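Local coordinates for protein putative TIM-barrel metal-dependent hydrolase (Mycobacterium avium subsp. paratuberculosis S397, PDB 4DZI) that probably catalyses a metal-dependent hydrolysis, as an amidohydrolase with a TIM-barrel fold and a two-metal site, occupied here by cadmium ions, at residues S22-H26 / F146-E152; R33-Q37 / V48-R52. All blocks are in the same frame, centred on the assembly; numbering follows the deposited sequence.

Contact 1 (S22-H26 / F146-E152)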
ATOM      1  N   SER C  22      27.051  20.063  -0.239  1.00 16.17           N
ATOM      2  CA  SER C  22      25.835  20.524  -0.890  1.00 16.35           C
ATOM      3  C   SER C  22      24.796  21.120   0.075  1.00 13.65           C
ATOM      4  O   SER C  22      24.106  22.064  -0.253  1.00 16.99           O
ATOM      5  CB  SER C  22      25.201  19.419  -1.759  1.00 15.62           C
ATOM      6  OG  SER C  22      24.747  18.328  -0.957  1.00 16.68           O
ATOM      7  N   PHE C  23      24.669  20.546   1.266  1.00 13.58           N
ATOM      8  CA  PHE C  23      23.740  21.050   2.273  1.00 13.73           C
ATOM      9  C   PHE C  23      24.381  21.972   3.322  1.00 18.70           C
ATOM     10  O   PHE C  23      23.702  22.438   4.252  1.00 16.29           O
ATOM     11  CB  PHE C  23      22.992  19.876   2.942  1.00 14.61           C
ATOM     12  CG  PHE C  23      21.843  19.360   2.127  1.00 12.34           C
ATOM     13  CD1 PHE C  23      22.044  18.403   1.129  1.00 14.99           C
ATOM     14  CD2 PHE C  23      20.568  19.818   2.364  1.00 12.94           C
ATOM     15  CE1 PHE C  23      20.984  17.948   0.353  1.00 15.97           C
ATOM     16  CE2 PHE C  23      19.495  19.353   1.593  1.00 15.10           C
ATOM     17  CZ  PHE C  23      19.709  18.417   0.602  1.00 14.87           C
ATOM     18  N   THR C  24      25.674  22.270   3.173  1.00 17.98           N
ATOM     19  CA  THR C  24      26.365  23.083   4.175  1.00 19.00           C
ATOM     20  C   THR C  24      27.012  24.366   3.622  1.00 19.21           C
ATOM     21  O   THR C  24      27.169  25.332   4.352  1.00 20.22           O
ATOM     22  CB  THR C  24      27.448  22.251   4.908  1.00 19.75           C
ATOM     23  OG1 THR C  24      28.457  21.817   3.979  1.00 16.87           O
ATOM     24  CG2 THR C  24      26.819  20.990   5.591  1.00 19.52           C
ATOM     25  N   ARG C  25      27.401  24.342   2.349  1.00 20.42           N
ATOM     26  CA  ARG C  25      28.141  25.447   1.724  1.00 19.58           C
ATOM     27  C   ARG C  25      27.462  26.778   1.962  1.00 23.49           C
ATOM     28  O   ARG C  25      28.130  27.784   2.259  1.00 25.39           O
ATOM     29  CB  ARG C  25      28.314  25.207   0.215  1.00 18.62           C
ATOM     30  CG  ARG C  25      29.169  26.284  -0.462  1.00 28.69           C
ATOM     31  CD  ARG C  25      29.268  26.071  -1.973  1.00 16.39           C
ATOM     32  NE  ARG C  25      29.768  24.741  -2.298  1.00 19.02           N
ATOM     33  CZ  ARG C  25      29.877  24.265  -3.538  1.00 16.07           C
ATOM     34  NH1 ARG C  25      29.545  25.035  -4.591  1.00 17.34           N
ATOM     35  NH2 ARG C  25      30.328  23.039  -3.730  1.00 22.60           N
ATOM     36  N   HIS C  26      26.136  26.802   1.832  1.00 17.59           N
ATOM     37  CA  HIS C  26      25.376  28.038   2.035  1.00 17.26           C
ATOM     38  C   HIS C  26      24.369  27.959   3.163  1.00 21.58           C
ATOM     39  O   HIS C  26      23.365  28.668   3.160  1.00 24.12           O
ATOM     40  CB  HIS C  26      24.692  28.463   0.739  1.00 20.99           C
ATOM     41  CG  HIS C  26      25.654  28.656  -0.402  1.00 23.00           C
ATOM     42  ND1 HIS C  26      26.533  29.704  -0.452  1.00 25.43           N
ATOM     43  CD2 HIS C  26      25.899  27.886  -1.528  1.00 21.55           C
ATOM     44  CE1 HIS C  26      27.285  29.605  -1.566  1.00 25.56           C
ATOM     45  NE2 HIS C  26      26.903  28.493  -2.229  1.00 24.12           N
ATOM     46  N   PHE C 146      20.639  24.032   0.068  1.00 14.53           N
ATOM     47  CA  PHE C 146      20.772  23.117  -1.026  1.00 13.53           C
ATOM     48  C   PHE C 146      20.466  23.773  -2.384  1.00 11.38           C
ATOM     49  O   PHE C 146      21.185  23.554  -3.370  1.00 14.23           O
ATOM     50  CB  PHE C 146      19.821  21.910  -0.818  1.00 13.28           C
ATOM     51  CG  PHE C 146      19.774  20.977  -2.014  1.00 13.26           C
ATOM     52  CD1 PHE C 146      20.776  20.045  -2.203  1.00 17.67           C
ATOM     53  CD2 PHE C 146      18.756  21.069  -2.962  1.00 15.42           C
ATOM     54  CE1 PHE C 146      20.744  19.179  -3.293  1.00 17.05           C
ATOM     55  CE2 PHE C 146      18.745  20.238  -4.087  1.00 13.96           C
ATOM     56  CZ  PHE C 146      19.753  19.289  -4.234  1.00 16.59           C
ATOM     57  N   ASN C 147      19.379  24.534  -2.434  1.00 13.48           N
ATOM     58  CA  ASN C 147      18.955  25.171  -3.668  1.00 14.23           C
ATOM     59  C   ASN C 147      19.999  26.206  -4.106  1.00 16.65           C
ATOM     60  O   ASN C 147      20.249  26.344  -5.293  1.00 15.54           O
ATOM     61  CB  ASN C 147      17.603  25.834  -3.454  1.00 12.57           C
ATOM     62  CG  ASN C 147      16.467  24.832  -3.368  1.00 11.60           C
ATOM     63  OD1 ASN C 147      16.626  23.667  -3.720  1.00 14.65           O
ATOM     64  ND2 ASN C 147      15.300  25.305  -2.938  1.00 10.62           N
ATOM     65  N   LEU C 148      20.602  26.914  -3.146  1.00 16.46           N
ATOM     66  CA  LEU C 148      21.692  27.853  -3.471  1.00 19.66           C
ATOM     67  C   LEU C 148      22.874  27.084  -4.061  1.00 18.62           C
ATOM     68  O   LEU C 148      23.450  27.491  -5.068  1.00 18.19           O
ATOM     69  CB  LEU C 148      22.127  28.630  -2.216  1.00 16.02           C
ATOM     70  CG  LEU C 148      21.156  29.701  -1.672  1.00 15.42           C
ATOM     71  CD1 LEU C 148      21.560  30.222  -0.298  1.00 20.15           C
ATOM     72  CD2 LEU C 148      21.084  30.846  -2.668  1.00 21.23           C
ATOM     73  N   TRP C 149      23.257  25.970  -3.418  1.00 14.35           N
ATOM     74  CA  TRP C 149      24.309  25.142  -3.938  1.00 15.11           C
ATOM     75  C   TRP C 149      23.994  24.666  -5.352  1.00 13.75           C
ATOM     76  O   TRP C 149      24.848  24.634  -6.244  1.00 15.70           O
ATOM     77  CB  TRP C 149      24.577  23.927  -3.003  1.00 13.60           C
ATOM     78  CG  TRP C 149      25.365  22.926  -3.797  1.00 15.71           C
ATOM     79  CD1 TRP C 149      26.722  22.976  -4.088  1.00 16.18           C
ATOM     80  CD2 TRP C 149      24.833  21.810  -4.601  1.00 11.35           C
ATOM     81  NE1 TRP C 149      27.072  21.981  -4.935  1.00 17.92           N
ATOM     82  CE2 TRP C 149      25.964  21.214  -5.263  1.00 15.51           C
ATOM     83  CE3 TRP C 149      23.553  21.235  -4.774  1.00 12.42           C
ATOM     84  CZ2 TRP C 149      25.839  20.120  -6.111  1.00 15.85           C
ATOM     85  CZ3 TRP C 149      23.439  20.112  -5.620  1.00 12.90           C
ATOM     86  CH2 TRP C 149      24.565  19.573  -6.285  1.00 14.27           C
ATOM     87  N   LEU C 150      22.733  24.271  -5.561  1.00 13.78           N
ATOM     88  CA  LEU C 150      22.341  23.669  -6.847  1.00 13.91           C
ATOM     89  C   LEU C 150      22.434  24.698  -7.974  1.00 16.27           C
ATOM     90  O   LEU C 150      22.919  24.399  -9.069  1.00 14.07           O
ATOM     91  CB  LEU C 150      20.910  23.143  -6.753  1.00 12.91           C
ATOM     92  CG  LEU C 150      20.338  22.499  -8.012  1.00 13.97           C
ATOM     93  CD1 LEU C 150      21.060  21.222  -8.428  1.00 12.71           C
ATOM     94  CD2 LEU C 150      18.850  22.205  -7.722  1.00 13.48           C
ATOM     95  N   ASP C 151      21.988  25.902  -7.678  1.00 14.09           N
ATOM     96  CA  ASP C 151      21.987  26.957  -8.701  1.00 17.31           C
ATOM     97  C   ASP C 151      23.433  27.362  -8.998  1.00 17.90           C
ATOM     98  O   ASP C 151      23.768  27.775 -10.106  1.00 18.54           O
ATOM     99  CB  ASP C 151      21.196  28.157  -8.201  1.00 19.33           C
ATOM    100  CG  ASP C 151      20.797  29.135  -9.350  1.00 18.30           C
ATOM    101  OD1 ASP C 151      20.640  28.696 -10.511  1.00 16.99           O
ATOM    102  OD2 ASP C 151      20.603  30.327  -9.051  1.00 26.58           O
ATOM    103  N   GLU C 152      24.281  27.273  -7.983  1.00 15.14           N
ATOM    104  CA  GLU C 152      25.718  27.524  -8.193  1.00 15.74           C
ATOM    105  C   GLU C 152      26.452  26.487  -9.047  1.00 22.81           C
ATOM    106  O   GLU C 152      27.132  26.849 -10.037  1.00 19.12           O
ATOM    107  CB  GLU C 152      26.391  27.692  -6.837  1.00 18.79           C
ATOM    108  CG  GLU C 152      27.908  27.844  -6.874  1.00 20.36           C
ATOM    109  CD  GLU C 152      28.424  28.291  -5.519  1.00 37.03           C
ATOM    110  OE1 GLU C 152      28.104  27.619  -4.530  1.00 22.56           O
ATOM    111  OE2 GLU C 152      29.113  29.323  -5.422  1.00 40.98           O
TER
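Glu152 OE1 is gripped by the guanidinium of Arg25 and the imidazole of His26, which reach it from opposite faces of the carboxylate. His26 NE2 donates the shorter bond, 2.7 Å to Glu152 OE1 and almost straight at 175°, with the oxygen in the plane of the imidazole. Arg25 NH1 closes a salt bridge to Glu152 OE1 at 3.0 Å. The Arg25 chain leaves with CG anti to the backbone N (chi1 -176°) and bends at chi3, laying the guanidinium face against the edge of the Trp149 indole; Trp149 CD1 sits 3.5 Å from Arg25 CZ, the two planes nearly perpendicular. Asp21 and Asp153 also pair with this guanidinium. Deeper in, Ser22 CB lies over the Trp149 six-membered ring as a CH-pi contact. Phe146 CB rests on one face of the Phe23 ring, while the ring planes are tilted 25° and displaced so far that they scarcely overlap, with Phe146 CD1 3.3 Å from Phe23 CE1. Leu148 packs against His26 CB. The polar clasp sits at the solvent side of an aromatic core, tying the loop after strand 9-15 to helix 136-153; two donors on one oxygen, one the Arg25 cation, would probably favour a charged Glu152.

Contact 2 (R33-Q37 / V48-R52)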
ATOM      1  N   ARG C  33      24.568  22.380  13.269  1.00 20.04           N
ATOM      2  CA  ARG C  33      24.429  21.059  13.879  1.00 22.30           C
ATOM      3  C   ARG C  33      23.037  20.510  13.621  1.00 20.52           C
ATOM      4  O   ARG C  33      22.851  19.295  13.468  1.00 22.30           O
ATOM      5  CB  ARG C  33      24.682  21.123  15.393  1.00 23.32           C
ATOM      6  CG  ARG C  33      26.000  21.808  15.764  1.00 21.80           C
ATOM      7  CD  ARG C  33      27.205  21.246  15.017  1.00 20.46           C
ATOM      8  NE  ARG C  33      28.382  22.012  15.480  1.00 26.81           N
ATOM      9  CZ  ARG C  33      29.645  21.807  15.112  1.00 38.40           C
ATOM     10  NH1 ARG C  33      29.985  20.833  14.264  1.00 28.74           N
ATOM     11  NH2 ARG C  33      30.586  22.592  15.621  1.00 32.58           N
ATOM     12  N   ARG C  34      22.050  21.395  13.582  1.00 16.58           N
ATOM     13  CA  ARG C  34      20.687  20.964  13.339  1.00 13.87           C
ATOM     14  C   ARG C  34      20.460  20.350  11.955  1.00 19.57           C
ATOM     15  O   ARG C  34      19.569  19.507  11.782  1.00 18.34           O
ATOM     16  CB  ARG C  34      19.682  22.072  13.597  1.00 15.87           C
ATOM     17  CG  ARG C  34      19.469  22.308  15.090  1.00 22.63           C
ATOM     18  CD  ARG C  34      18.832  23.664  15.349  1.00 20.89           C
ATOM     19  NE  ARG C  34      17.450  23.703  14.914  1.00 19.88           N
ATOM     20  CZ  ARG C  34      16.633  24.732  15.136  1.00 25.14           C
ATOM     21  NH1 ARG C  34      17.067  25.801  15.802  1.00 30.07           N
ATOM     22  NH2 ARG C  34      15.391  24.703  14.697  1.00 20.58           N
ATOM     23  N   GLY C  35      21.250  20.807  10.984  1.00 16.83           N
ATOM     24  CA  GLY C  35      21.151  20.342   9.596  1.00 19.90           C
ATOM     25  C   GLY C  35      22.065  19.164   9.326  1.00 18.47           C
ATOM     26  O   GLY C  35      22.300  18.330  10.188  1.00 15.82           O
ATOM     27  N   VAL C  36      22.639  19.143   8.134  1.00 15.95           N
ATOM     28  CA  VAL C  36      23.550  18.131   7.723  1.00 15.32           C
ATOM     29  C   VAL C  36      24.991  18.446   8.132  1.00 17.90           C
ATOM     30  O   VAL C  36      25.472  19.567   7.898  1.00 20.15           O
ATOM     31  CB  VAL C  36      23.524  17.999   6.180  1.00 14.90           C
ATOM     32  CG1 VAL C  36      24.540  16.960   5.729  1.00 16.26           C
ATOM     33  CG2 VAL C  36      22.117  17.679   5.699  1.00 15.20           C
ATOM     34  N   GLN C  37      25.663  17.462   8.737  1.00 18.87           N
ATOM     35  CA  GLN C  37      27.125  17.496   8.953  1.00 17.98           C
ATOM     36  C   GLN C  37      27.726  16.245   8.390  1.00 17.78           C
ATOM     37  O   GLN C  37      27.120  15.166   8.453  1.00 20.20           O
ATOM     38  CB  GLN C  37      27.499  17.484  10.438  1.00 20.38           C
ATOM     39  CG  GLN C  37      26.890  18.543  11.306  1.00 21.61           C
ATOM     40  CD  GLN C  37      27.391  18.367  12.744  1.00 24.09           C
ATOM     41  OE1 GLN C  37      28.547  18.689  13.050  1.00 28.30           O
ATOM     42  NE2 GLN C  37      26.546  17.825  13.605  1.00 27.19           N
ATOM     43  N   VAL C  48      25.561  13.162   9.177  1.00 13.89           N
ATOM     44  CA  VAL C  48      24.950  13.228  10.493  1.00 15.33           C
ATOM     45  C   VAL C  48      23.995  14.401  10.412  1.00 12.81           C
ATOM     46  O   VAL C  48      24.409  15.571  10.259  1.00 17.10           O
ATOM     47  CB  VAL C  48      26.026  13.403  11.585  1.00 17.08           C
ATOM     48  CG1 VAL C  48      25.375  13.515  12.964  1.00 17.56           C
ATOM     49  CG2 VAL C  48      27.001  12.233  11.552  1.00 20.91           C
ATOM     50  N   ILE C  49      22.710  14.079  10.495  1.00 14.01           N
ATOM     51  CA  ILE C  49      21.624  15.033  10.206  1.00 12.99           C
ATOM     52  C   ILE C  49      20.792  15.226  11.455  1.00 18.58           C
ATOM     53  O   ILE C  49      20.245  14.255  11.991  1.00 16.63           O
ATOM     54  CB  ILE C  49      20.743  14.525   9.041  1.00 14.22           C
ATOM     55  CG1 ILE C  49      21.644  14.122   7.858  1.00 14.44           C
ATOM     56  CG2 ILE C  49      19.716  15.617   8.660  1.00 13.15           C
ATOM     57  CD1 ILE C  49      20.895  13.578   6.633  1.00 18.67           C
ATOM     58  N   GLY C  50      20.731  16.471  11.933  1.00 17.34           N
ATOM     59  CA  GLY C  50      20.124  16.771  13.240  1.00 16.98           C
ATOM     60  C   GLY C  50      20.683  15.871  14.353  1.00 17.74           C
ATOM     61  O   GLY C  50      19.922  15.339  15.166  1.00 17.92           O
ATOM     62  N   ASP C  51      21.995  15.677  14.347  1.00 18.76           N
ATOM     63  CA  ASP C  51      22.702  14.907  15.381  1.00 23.13           C
ATOM     64  C   ASP C  51      22.481  13.404  15.307  1.00 24.49           C
ATOM     65  O   ASP C  51      22.856  12.679  16.224  1.00 18.52           O
ATOM     66  CB  ASP C  51      22.356  15.414  16.796  1.00 19.83           C
ATOM     67  CG  ASP C  51      23.260  16.553  17.259  1.00 32.02           C
ATOM     68  OD1 ASP C  51      24.188  16.954  16.521  1.00 26.75           O
ATOM     69  OD2 ASP C  51      23.052  17.033  18.394  1.00 33.95           O
ATOM     70  N   ARG C  52      21.920  12.916  14.207  1.00 16.97           N
ATOM     71  CA  ARG C  52      21.688  11.481  14.050  1.00 15.41           C
ATOM     72  C   ARG C  52      22.316  10.967  12.769  1.00 17.29           C
ATOM     73  O   ARG C  52      22.098  11.519  11.703  1.00 16.95           O
ATOM     74  CB  ARG C  52      20.187  11.205  14.068  1.00 19.67           C
ATOM     75  CG  ARG C  52      19.826   9.766  13.821  1.00 24.00           C
ATOM     76  CD  ARG C  52      18.307   9.625  13.832  1.00 37.86           C
ATOM     77  NE  ARG C  52      17.864   8.233  13.877  1.00 64.19           N
ATOM     78  CZ  ARG C  52      16.617   7.838  13.636  1.00 77.94           C
ATOM     79  NH1 ARG C  52      15.681   8.724  13.316  1.00 53.86           N
ATOM     80  NH2 ARG C  52      16.302   6.554  13.709  1.00 59.56           N
TER
HETATM   81  O   HOH W   1      23.936  17.048  12.611  1.00 19.53           O
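Val36 CG2 and Ile49 CG1 each stand anti to their own carbonyl carbon (chi1 178° for Val36, measured to CG1, and -50° for Ile49), which brings these two branches of the cross-strand pair to 4.2 Å. These side chains share one face of the sheet and pack on Val128 and Ala131 of helix 128-131. Gln37 and Val48 point to the other face, where the extended Gln37 chain carries its amide back toward the start of its own segment. There Arg33 NH1 donates to Gln37 OE1 at 2.9 Å, from above the amide plane but with the oxygen in the plane of the guanidinium.

Gln37 and Val48 form a hydrogen-bonded antiparallel pair, Val48 N to Gln37 O at 2.6 Å and Gln37 N to Val48 O at 2.7 Å. Val36 and Ile49 form the adjacent non-hydrogen-bonded pair. Beyond them Gly50 N bonds to Gly35 O at 3.0 Å, and Ile49 CA makes a CH contact with that same oxygen. One water bridges the strands where they end: it accepts from Gln37 NE2 and, at 2.9 Å, from Asp51 N, and lies within bonding distance of Arg33 O and Val48 O. Gly50 and Asp51 both have positive phi, and Gly50 CA comes to 3.1 Å from Arg34 O. From Ile49 to Arg52 the chain makes a type I' turn, the tight reversal characteristic of two-residue beta hairpins; here it leads strand 45-49 into strand 52-53 of a small antiparallel sheet.

Both contacts are partly buried, yet they hold different elements. Contact 1 joins a loop to residues 146-152 of helix 136-153, 120 residues further along, whereas contact 2 pairs neighbouring strands of one hairpin and lies farther from the chain's centre. Side chains carry contact 1, with aromatic packing inside and a charged cluster outside; in contact 2 main-chain amides and a water do most of the work, and the apolar contact across the strands is the modest one of Val36 with Ile49. The two meet where Phe23 CB packs on Val36 CG2 at 3.6 Å, so Phe23 touches both the hairpin and, through Phe146, helix 136-153. The Phe146 side chain is about 13 Å from a cadmium ion.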